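Probable tRNA pseudouridine synthase D (Methanosarcina mazei, PDB 1Z2Z) probably catalyses the isomerisation of uridine-13 to pseudouridine in transfer RNAs, as a member of the TruD family of pseudouridine synthases. Local coordinates at residues T39-G47 with L118-E126; N293-R304 with N327-T338. All coordinates share one frame; numbering follows the deposited sequence.

Interaction 1 (T39-G47 with L118-E126); sequences TNREEGEEG and LGRSRKSVE
Gly47 O takes two bonds from one guanidinium group: Arg120 NE lies 2.7 Å from Gly47 O, and Arg120 NH1 lies 2.9 Å from that same oxygen. NE arrives nearly in line with the carbonyl bond, NH1 in the carbonyl plane on a lone pair. A bend at chi3 (66°) swings the NE edge of Arg120 toward the glycine, while NH2 of the same group bonds to Thr100 O. Replacing Arg120 with alanine would probably leave Gly47 O without both of these donors and give the end of the loop more freedom to move. The backbones meet in a single antiparallel hydrogen-bonded bridge between Gly44 and Arg120, with Gly44 N 2.8 Å from Arg120 O and Arg120 N 3.1 Å from Gly44 O. It ties the loop between strands 33-39 and 49-57 to strand 113-121 of the large mixed sheet, close to a classic beta bulge where Leu118 and Gly119 both face Ile51. Ser121 OG accepts from Lys123 N in an ST turn. Arg41 reaches past this turn from the loop, and Val125 CG2 sits 3.8 Å above the centre of the Arg41 guanidinium plane. Arg41 NH2 forms a salt bridge with Glu43 OE1 (2.7 Å). NH1 pairs with Asp129, which also touches Lys123; Glu43 OE2 turns to Lys94.

Interaction 2 (N293-R304 with N327-T338); sequences NRAVEGDIVCFR and NRLLKLGRAFIT
Ile337, on strand 336-337, which pairs antiparallel with 301-302 in a two-stranded sheet, packs its branched side chain among Ala295, Asp299 and Val301. At CB the chain forks. Ile337 CG1, placed beside the backbone N (chi1 -62°), passes Arg294 O at 3.8 Å, and Ile337 CG2, on the other branch, meets Asp299 OD1 at 3.6 Å. From CG1 the chain ends in Ile337 CD1, which lies 3.4 Å from Val301 CG1 and 3.5 Å from Ala295 CB. Leu330 CD1, from helix 323-330, also touches Ala295 CB, so the helix packs on the same apolar cluster. Asp299, whose carboxylate borders the isoleucine, has its charge partner in Arg285.

In the sheet, Val301 and Ile337 form the non-hydrogen-bonded pair and Cys302 and Phe336 the hydrogen-bonded one: Cys302 N is 3.0 Å from Phe336 O, and Phe336 N is 3.1 Å from Cys302 O. Thr338 N continues the pairing with a bond to Ile300 O. Cys302 and Phe336 project to the same face, where Cys302 SG approaches ring atom CD1 of Phe336 at 3.5 Å in an oblique sulfur-aromatic contact. The helix itself closes in a Schellman motif at Gly333, and Phe303 turns the edge of its ring to the carbonyl of the next residue, Arg334. The Arg304 guanidinium plane stands at 86° to the Phe336 ring, its NH2 coming to the ring's edge nearest CZ, while CE1 lies over a face of the guanidinium. Arg304 NE and Arg304 NH2 both bond to Gly333 O from the same face of its carbonyl, Arg304 NH2 at 2.8 Å.

How the interactions relate
Interaction 1 and interaction 2 lie in separate parts of the chain, their centres 37 Å apart and their nearest atoms about 14 Å apart without touching. In sequence they run in series. Interaction 1 joins a loop to strand 113-121 of the large mixed sheet; interaction 2 forms a small two-stranded sheet and packs helix 323-330 against the other segment. Both use an arginine side-on, NE and one NH together, to hold a glycine carbonyl oxygen across the contact. The predicted nucleophile, Asp86, falls in sequence between the two segments of interaction 1, after strand 79-81 and before strand 90-98, yet both contacts lie away from it and are structural packing.

Interaction 1 (T39-G47 with L118-E126)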
loop_
_atom_site.group_PDB
_atom_site.type_symbol
_atom_site.label_atom_id
_atom_site.label_comp_id
_atom_site.label_asym_id
_atom_site.label_seq_id
_atom_site.Cartn_x
_atom_site.Cartn_y
_atom_site.Cartn_z
ATOM N N THR A 39 17.741 -8.832 -2.544
ATOM C CA THR A 39 17.797 -8.941 -3.993
ATOM C C THR A 39 17.348 -10.280 -4.565
ATOM O O THR A 39 17.391 -11.301 -3.880
ATOM C CB THR A 39 19.240 -8.681 -4.483
ATOM O OG1 THR A 39 19.213 -8.176 -5.820
ATOM C CG2 THR A 39 20.060 -9.972 -4.465
ATOM N N ASN A 40 16.899 -10.276 -5.821
ATOM C CA ASN A 40 16.531 -11.531 -6.466
ATOM C C ASN A 40 17.417 -11.722 -7.685
ATOM O O ASN A 40 17.304 -12.717 -8.381
ATOM C CB ASN A 40 15.049 -11.582 -6.878
ATOM C CG ASN A 40 14.688 -10.579 -7.951
ATOM O OD1 ASN A 40 15.445 -10.344 -8.897
ATOM N ND2 ASN A 40 13.505 -9.996 -7.822
ATOM N N ARG A 41 18.318 -10.782 -7.945
ATOM C CA ARG A 41 19.188 -10.932 -9.109
ATOM C C ARG A 41 20.676 -11.035 -8.767
ATOM O O ARG A 41 21.104 -10.678 -7.672
ATOM C CB ARG A 41 18.957 -9.775 -10.067
ATOM C CG ARG A 41 18.919 -8.446 -9.366
ATOM C CD ARG A 41 19.749 -7.461 -10.118
ATOM N NE ARG A 41 19.092 -7.030 -11.332
ATOM C CZ ARG A 41 19.730 -6.499 -12.366
ATOM N NH1 ARG A 41 19.040 -6.113 -13.436
ATOM N NH2 ARG A 41 21.055 -6.375 -12.338
ATOM N N GLU A 42 21.452 -11.528 -9.720
ATOM C CA GLU A 42 22.885 -11.691 -9.558
ATOM C C GLU A 42 23.616 -10.897 -10.657
ATOM O O GLU A 42 23.092 -10.734 -11.759
ATOM C CB GLU A 42 23.224 -13.173 -9.652
ATOM C CG GLU A 42 24.696 -13.508 -9.632
ATOM C CD GLU A 42 25.322 -13.329 -8.270
ATOM O OE1 GLU A 42 26.353 -13.994 -8.007
ATOM O OE2 GLU A 42 24.791 -12.525 -7.469
ATOM N N GLU A 43 24.814 -10.396 -10.356
ATOM C CA GLU A 43 25.592 -9.628 -11.331
ATOM C C GLU A 43 26.904 -10.329 -11.619
ATOM O O GLU A 43 27.318 -11.232 -10.890
ATOM C CB GLU A 43 25.918 -8.250 -10.792
ATOM C CG GLU A 43 24.957 -7.761 -9.754
ATOM C CD GLU A 43 23.578 -7.578 -10.314
ATOM O OE1 GLU A 43 23.474 -7.335 -11.534
ATOM O OE2 GLU A 43 22.611 -7.656 -9.537
ATOM N N GLY A 44 27.572 -9.894 -12.673
ATOM C CA GLY A 44 28.835 -10.505 -13.017
ATOM C C GLY A 44 29.989 -9.527 -12.924
ATOM O O GLY A 44 30.033 -8.675 -12.034
ATOM N N GLU A 45 30.923 -9.655 -13.860
ATOM C CA GLU A 45 32.086 -8.794 -13.903
ATOM C C GLU A 45 32.110 -7.980 -15.193
ATOM O O GLU A 45 32.999 -7.154 -15.391
ATOM C CB GLU A 45 33.363 -9.636 -13.769
ATOM C CG GLU A 45 33.460 -10.432 -12.459
ATOM C CD GLU A 45 33.510 -9.541 -11.221
ATOM O OE1 GLU A 45 33.215 -8.332 -11.353
ATOM O OE2 GLU A 45 33.834 -10.046 -10.115
ATOM N N GLU A 46 31.125 -8.201 -16.060
ATOM C CA GLU A 46 31.044 -7.490 -17.339
ATOM C C GLU A 46 29.683 -6.846 -17.567
ATOM O O GLU A 46 28.727 -7.163 -16.877
ATOM C CB GLU A 46 31.375 -8.450 -18.481
ATOM C CG GLU A 46 32.873 -8.680 -18.632
ATOM C CD GLU A 46 33.231 -10.091 -19.066
ATOM O OE1 GLU A 46 33.270 -11.004 -18.202
ATOM O OE2 GLU A 46 33.467 -10.288 -20.280
ATOM N N GLY A 47 29.611 -5.932 -18.530
ATOM C CA GLY A 47 28.361 -5.248 -18.817
ATOM C C GLY A 47 28.545 -3.741 -18.758
ATOM O O GLY A 47 29.443 -3.264 -18.072
ATOM N N LEU A 118 28.909 -3.700 -6.373
ATOM C CA LEU A 118 28.486 -5.084 -6.248
ATOM C C LEU A 118 29.019 -5.792 -7.500
ATOM O O LEU A 118 29.454 -6.934 -7.430
ATOM C CB LEU A 118 26.952 -5.197 -6.123
ATOM C CG LEU A 118 26.331 -4.630 -4.826
ATOM C CD1 LEU A 118 24.823 -4.615 -4.931
ATOM C CD2 LEU A 118 26.775 -5.427 -3.617
ATOM N N GLY A 119 29.029 -5.104 -8.639
ATOM C CA GLY A 119 29.547 -5.740 -9.835
ATOM C C GLY A 119 29.037 -5.063 -11.079
ATOM O O GLY A 119 28.733 -3.873 -11.048
ATOM N N ARG A 120 28.938 -5.804 -12.178
ATOM C CA ARG A 120 28.432 -5.207 -13.416
ATOM C C ARG A 120 27.412 -6.130 -14.077
ATOM O O ARG A 120 27.267 -7.287 -13.697
ATOM C CB ARG A 120 29.592 -4.904 -14.387
ATOM C CG ARG A 120 30.660 -3.921 -13.841
ATOM C CD ARG A 120 31.692 -3.512 -14.909
ATOM N NE ARG A 120 31.081 -2.723 -15.966
ATOM C CZ ARG A 120 30.817 -1.426 -15.876
ATOM N NH1 ARG A 120 30.233 -0.791 -16.888
ATOM N NH2 ARG A 120 31.150 -0.750 -14.787
ATOM N N SER A 121 26.693 -5.606 -15.055
ATOM C CA SER A 121 25.688 -6.384 -15.764
ATOM C C SER A 121 25.239 -5.685 -17.039
ATOM O O SER A 121 25.229 -4.453 -17.127
ATOM C CB SER A 121 24.462 -6.636 -14.883
ATOM O OG SER A 121 23.353 -6.977 -15.699
ATOM N N ARG A 122 24.859 -6.481 -18.029
ATOM C CA ARG A 122 24.405 -5.940 -19.299
ATOM C C ARG A 122 22.996 -5.408 -19.101
ATOM O O ARG A 122 22.468 -4.701 -19.955
ATOM C CB ARG A 122 24.401 -7.040 -20.370
ATOM C CG ARG A 122 25.692 -7.854 -20.438
ATOM C CD ARG A 122 25.612 -8.965 -21.470
ATOM N NE ARG A 122 26.693 -9.941 -21.336
ATOM C CZ ARG A 122 27.991 -9.665 -21.464
ATOM N NH1 ARG A 122 28.392 -8.427 -21.737
ATOM N NH2 ARG A 122 28.892 -10.633 -21.308
ATOM N N LYS A 123 22.391 -5.751 -17.966
ATOM C CA LYS A 123 21.028 -5.316 -17.674
ATOM C C LYS A 123 20.947 -4.319 -16.531
ATOM O O LYS A 123 21.616 -4.451 -15.506
ATOM C CB LYS A 123 20.135 -6.538 -17.371
ATOM C CG LYS A 123 20.486 -7.299 -16.088
ATOM C CD LYS A 123 20.162 -8.802 -16.176
ATOM C CE LYS A 123 18.660 -9.115 -16.168
ATOM N NZ LYS A 123 17.985 -8.877 -14.845
ATOM N N SER A 124 20.124 -3.304 -16.736
ATOM C CA SER A 124 19.919 -2.271 -15.746
ATOM C C SER A 124 19.014 -2.849 -14.689
ATOM O O SER A 124 18.406 -3.900 -14.897
ATOM C CB SER A 124 19.200 -1.100 -16.370
ATOM O OG SER A 124 17.929 -1.544 -16.802
ATOM N N VAL A 125 18.905 -2.137 -13.571
ATOM C CA VAL A 125 18.071 -2.551 -12.452
ATOM C C VAL A 125 16.673 -1.944 -12.587
ATOM O O VAL A 125 16.471 -0.764 -12.328
ATOM C CB VAL A 125 18.739 -2.129 -11.129
ATOM C CG1 VAL A 125 17.831 -2.426 -9.968
ATOM C CG2 VAL A 125 20.041 -2.889 -10.954
ATOM N N GLU A 126 15.699 -2.746 -12.995
ATOM C CA GLU A 126 14.347 -2.221 -13.180
ATOM C C GLU A 126 13.425 -2.357 -11.955
ATOM O O GLU A 126 13.649 -3.183 -11.076
ATOM C CB GLU A 126 13.715 -2.903 -14.399
ATOM C CG GLU A 126 14.463 -2.694 -15.711
ATOM C CD GLU A 126 14.434 -1.253 -16.193
ATOM O OE1 GLU A 126 13.349 -0.637 -16.193
ATOM O OE2 GLU A 126 15.497 -0.724 -16.586
#

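Interaction 2 (N293-R304 with N327-T338)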
loop_
_atom_site.group_PDB
_atom_site.type_symbol
_atom_site.label_atom_id
_atom_site.label_comp_id
_atom_site.label_asym_id
_atom_site.label_seq_id
_atom_site.Cartn_x
_atom_site.Cartn_y
_atom_site.Cartn_z
ATOM N N ASN A 293 -6.387 -18.195 7.801
ATOM C CA ASN A 293 -5.500 -19.258 7.347
ATOM C C ASN A 293 -6.134 -20.658 7.394
ATOM O O ASN A 293 -5.430 -21.667 7.463
ATOM C CB ASN A 293 -4.202 -19.246 8.153
ATOM C CG ASN A 293 -4.443 -19.324 9.629
ATOM O OD1 ASN A 293 -3.511 -19.448 10.413
ATOM N ND2 ASN A 293 -5.706 -19.247 10.024
ATOM N N ARG A 294 -7.463 -20.709 7.361
ATOM C CA ARG A 294 -8.201 -21.970 7.370
ATOM C C ARG A 294 -9.375 -21.888 6.401
ATOM O O ARG A 294 -10.107 -20.893 6.364
ATOM C CB ARG A 294 -8.714 -22.308 8.776
ATOM C CG ARG A 294 -7.640 -22.855 9.698
ATOM C CD ARG A 294 -8.179 -23.156 11.086
ATOM N NE ARG A 294 -7.098 -23.517 12.004
ATOM C CZ ARG A 294 -7.212 -23.568 13.331
ATOM N NH1 ARG A 294 -8.368 -23.279 13.917
ATOM N NH2 ARG A 294 -6.164 -23.903 14.075
ATOM N N ALA A 295 -9.554 -22.934 5.607
ATOM C CA ALA A 295 -10.635 -22.944 4.634
ATOM C C ALA A 295 -11.909 -23.608 5.164
ATOM O O ALA A 295 -11.863 -24.428 6.080
ATOM C CB ALA A 295 -10.164 -23.642 3.354
ATOM N N VAL A 296 -13.049 -23.236 4.586
ATOM C CA VAL A 296 -14.342 -23.802 4.966
ATOM C C VAL A 296 -15.104 -24.188 3.703
ATOM O O VAL A 296 -14.530 -24.239 2.617
ATOM C CB VAL A 296 -15.210 -22.802 5.763
ATOM C CG1 VAL A 296 -14.496 -22.401 7.033
ATOM C CG2 VAL A 296 -15.536 -21.586 4.909
ATOM N N GLU A 297 -16.394 -24.456 3.830
ATOM C CA GLU A 297 -17.154 -24.834 2.651
ATOM C C GLU A 297 -17.389 -23.646 1.724
ATOM O O GLU A 297 -17.954 -22.630 2.127
ATOM C CB GLU A 297 -18.490 -25.460 3.051
ATOM C CG GLU A 297 -18.365 -26.806 3.747
ATOM C CD GLU A 297 -19.713 -27.400 4.090
ATOM O OE1 GLU A 297 -19.752 -28.543 4.595
ATOM O OE2 GLU A 297 -20.736 -26.721 3.855
ATOM N N GLY A 298 -16.948 -23.787 0.477
ATOM C CA GLY A 298 -17.118 -22.730 -0.504
ATOM C C GLY A 298 -16.364 -21.466 -0.150
ATOM O O GLY A 298 -16.877 -20.368 -0.344
ATOM N N ASP A 299 -15.141 -21.630 0.351
ATOM C CA ASP A 299 -14.296 -20.509 0.754
ATOM C C ASP A 299 -13.611 -19.801 -0.433
ATOM O O ASP A 299 -13.431 -18.579 -0.403
ATOM C CB ASP A 299 -13.230 -20.999 1.755
ATOM C CG ASP A 299 -13.076 -20.079 2.970
ATOM O OD1 ASP A 299 -13.400 -18.878 2.870
ATOM O OD2 ASP A 299 -12.609 -20.554 4.026
ATOM N N ILE A 300 -13.247 -20.563 -1.469
ATOM C CA ILE A 300 -12.556 -20.052 -2.673
ATOM C C ILE A 300 -11.118 -19.636 -2.376
ATOM O O ILE A 300 -10.875 -18.630 -1.712
ATOM C CB ILE A 300 -13.270 -18.831 -3.331
ATOM C CG1 ILE A 300 -14.583 -19.263 -3.977
ATOM C CG2 ILE A 300 -12.388 -18.231 -4.427
ATOM C CD1 ILE A 300 -15.298 -18.138 -4.696
ATOM N N VAL A 301 -10.162 -20.403 -2.880
ATOM C CA VAL A 301 -8.762 -20.084 -2.651
ATOM C C VAL A 301 -8.033 -19.786 -3.969
ATOM O O VAL A 301 -8.649 -19.770 -5.041
ATOM C CB VAL A 301 -8.043 -21.244 -1.876
ATOM C CG1 VAL A 301 -8.817 -21.575 -0.608
ATOM C CG2 VAL A 301 -7.917 -22.491 -2.753
ATOM N N CYS A 302 -6.734 -19.512 -3.873
ATOM C CA CYS A 302 -5.895 -19.244 -5.043
ATOM C C CYS A 302 -4.594 -20.015 -4.842
ATOM O O CYS A 302 -4.284 -20.466 -3.734
ATOM C CB CYS A 302 -5.604 -17.734 -5.218
ATOM S SG CYS A 302 -4.307 -16.993 -4.141
ATOM N N PHE A 303 -3.849 -20.185 -5.925
ATOM C CA PHE A 303 -2.592 -20.906 -5.878
ATOM C C PHE A 303 -1.549 -20.012 -6.508
ATOM O O PHE A 303 -1.892 -19.043 -7.187
ATOM C CB PHE A 303 -2.701 -22.203 -6.683
ATOM C CG PHE A 303 -3.922 -23.002 -6.362
ATOM C CD1 PHE A 303 -3.951 -23.831 -5.243
ATOM C CD2 PHE A 303 -5.068 -22.879 -7.143
ATOM C CE1 PHE A 303 -5.112 -24.516 -4.895
ATOM C CE2 PHE A 303 -6.232 -23.556 -6.806
ATOM C CZ PHE A 303 -6.257 -24.381 -5.680
ATOM N N ARG A 304 -0.281 -20.339 -6.289
ATOM C CA ARG A 304 0.808 -19.559 -6.857
ATOM C C ARG A 304 0.960 -19.888 -8.345
ATOM O O ARG A 304 0.968 -21.062 -8.732
ATOM C CB ARG A 304 2.107 -19.854 -6.103
ATOM C CG ARG A 304 2.501 -21.317 -6.094
ATOM C CD ARG A 304 3.714 -21.591 -5.202
ATOM N NE ARG A 304 3.450 -21.383 -3.772
ATOM C CZ ARG A 304 3.499 -20.205 -3.152
ATOM N NH1 ARG A 304 3.806 -19.105 -3.824
ATOM N NH2 ARG A 304 3.253 -20.131 -1.853
ATOM N N ASN A 327 -7.242 -27.111 3.276
ATOM C CA ASN A 327 -6.582 -26.649 4.486
ATOM C C ASN A 327 -5.183 -27.246 4.596
ATOM O O ASN A 327 -4.255 -26.583 5.055
ATOM C CB ASN A 327 -7.406 -27.025 5.722
ATOM C CG ASN A 327 -6.921 -26.326 6.987
ATOM O OD1 ASN A 327 -6.917 -26.916 8.071
ATOM N ND2 ASN A 327 -6.518 -25.060 6.856
ATOM N N ARG A 328 -5.030 -28.493 4.164
ATOM C CA ARG A 328 -3.738 -29.171 4.219
ATOM C C ARG A 328 -2.693 -28.471 3.343
ATOM O O ARG A 328 -1.498 -28.521 3.633
ATOM C CB ARG A 328 -3.905 -30.635 3.798
ATOM C CG ARG A 328 -2.666 -31.504 3.979
ATOM C CD ARG A 328 -1.745 -31.459 2.760
ATOM N NE ARG A 328 -0.660 -32.436 2.865
ATOM C CZ ARG A 328 0.153 -32.771 1.866
ATOM N NH1 ARG A 328 1.109 -33.671 2.066
ATOM N NH2 ARG A 328 0.010 -32.214 0.666
ATOM N N LEU A 329 -3.151 -27.817 2.277
ATOM C CA LEU A 329 -2.262 -27.091 1.370
ATOM C C LEU A 329 -1.884 -25.717 1.931
ATOM O O LEU A 329 -0.774 -25.236 1.713
ATOM C CB LEU A 329 -2.922 -26.928 -0.005
ATOM C CG LEU A 329 -2.471 -27.859 -1.142
ATOM C CD1 LEU A 329 -2.384 -29.293 -0.654
ATOM C CD2 LEU A 329 -3.442 -27.743 -2.308
ATOM N N LEU A 330 -2.806 -25.086 2.651
ATOM C CA LEU A 330 -2.541 -23.780 3.239
ATOM C C LEU A 330 -1.302 -23.831 4.126
ATOM O O LEU A 330 -0.415 -22.984 4.014
ATOM C CB LEU A 330 -3.744 -23.309 4.056
ATOM C CG LEU A 330 -4.918 -22.741 3.257
ATOM C CD1 LEU A 330 -6.210 -22.896 4.033
ATOM C CD2 LEU A 330 -4.652 -21.285 2.938
ATOM N N LYS A 331 -1.244 -24.831 5.000
ATOM C CA LYS A 331 -0.117 -24.997 5.918
ATOM C C LYS A 331 1.153 -25.414 5.191
ATOM O O LYS A 331 2.228 -25.499 5.787
ATOM C CB LYS A 331 -0.459 -26.036 6.992
ATOM C CG LYS A 331 -1.665 -25.666 7.843
ATOM C CD LYS A 331 -1.700 -26.450 9.151
ATOM C CE LYS A 331 -2.901 -26.054 10.003
ATOM N NZ LYS A 331 -2.897 -26.708 11.348
ATOM N N LEU A 332 1.016 -25.681 3.900
ATOM C CA LEU A 332 2.147 -26.086 3.077
ATOM C C LEU A 332 2.513 -24.933 2.128
ATOM O O LEU A 332 3.409 -25.055 1.290
ATOM C CB LEU A 332 1.788 -27.350 2.282
ATOM C CG LEU A 332 2.832 -28.475 2.232
ATOM C CD1 LEU A 332 2.994 -29.119 3.615
ATOM C CD2 LEU A 332 2.391 -29.513 1.218
ATOM N N GLY A 333 1.811 -23.812 2.282
ATOM C CA GLY A 333 2.062 -22.646 1.459
ATOM C C GLY A 333 1.852 -22.908 -0.015
ATOM O O GLY A 333 2.732 -22.630 -0.829
ATOM N N ARG A 334 0.692 -23.457 -0.368
ATOM C CA ARG A 334 0.399 -23.726 -1.768
ATOM C C ARG A 334 -0.994 -23.241 -2.145
ATOM O O ARG A 334 -1.435 -23.418 -3.280
ATOM C CB ARG A 334 0.530 -25.220 -2.090
ATOM C CG ARG A 334 0.917 -25.445 -3.555
ATOM C CD ARG A 334 0.590 -26.828 -4.089
ATOM N NE ARG A 334 1.082 -27.912 -3.246
ATOM C CZ ARG A 334 0.905 -29.199 -3.526
ATOM N NH1 ARG A 334 0.257 -29.552 -4.631
ATOM N NH2 ARG A 334 1.345 -30.126 -2.689
ATOM N N ALA A 335 -1.678 -22.637 -1.180
ATOM C CA ALA A 335 -3.020 -22.093 -1.380
ATOM C C ALA A 335 -3.232 -20.959 -0.373
ATOM O O ALA A 335 -2.530 -20.876 0.641
ATOM C CB ALA A 335 -4.073 -23.183 -1.184
ATOM N N PHE A 336 -4.198 -20.090 -0.662
ATOM C CA PHE A 336 -4.498 -18.940 0.191
ATOM C C PHE A 336 -5.984 -18.611 0.092
ATOM O O PHE A 336 -6.538 -18.606 -1.006
ATOM C CB PHE A 336 -3.704 -17.692 -0.263
ATOM C CG PHE A 336 -2.280 -17.976 -0.663
ATOM C CD1 PHE A 336 -1.983 -18.493 -1.925
ATOM C CD2 PHE A 336 -1.239 -17.782 0.240
ATOM C CE1 PHE A 336 -0.676 -18.822 -2.268
ATOM C CE2 PHE A 336 0.067 -18.107 -0.097
ATOM C CZ PHE A 336 0.351 -18.628 -1.352
ATOM N N ILE A 337 -6.624 -18.332 1.226
ATOM C CA ILE A 337 -8.043 -17.972 1.223
ATOM C C ILE A 337 -8.094 -16.586 0.587
ATOM O O ILE A 337 -7.291 -15.731 0.931
ATOM C CB ILE A 337 -8.618 -17.898 2.675
ATOM C CG1 ILE A 337 -8.512 -19.263 3.365
ATOM C CG2 ILE A 337 -10.065 -17.436 2.650
ATOM C CD1 ILE A 337 -9.172 -20.399 2.599
ATOM N N THR A 338 -9.012 -16.354 -0.339
ATOM C CA THR A 338 -9.070 -15.047 -0.972
ATOM C C THR A 338 -10.394 -14.364 -0.692
ATOM O O THR A 338 -11.350 -15.000 -0.249
ATOM C CB THR A 338 -8.885 -15.155 -2.492
ATOM O OG1 THR A 338 -10.099 -15.622 -3.087
ATOM C CG2 THR A 338 -7.771 -16.138 -2.812
#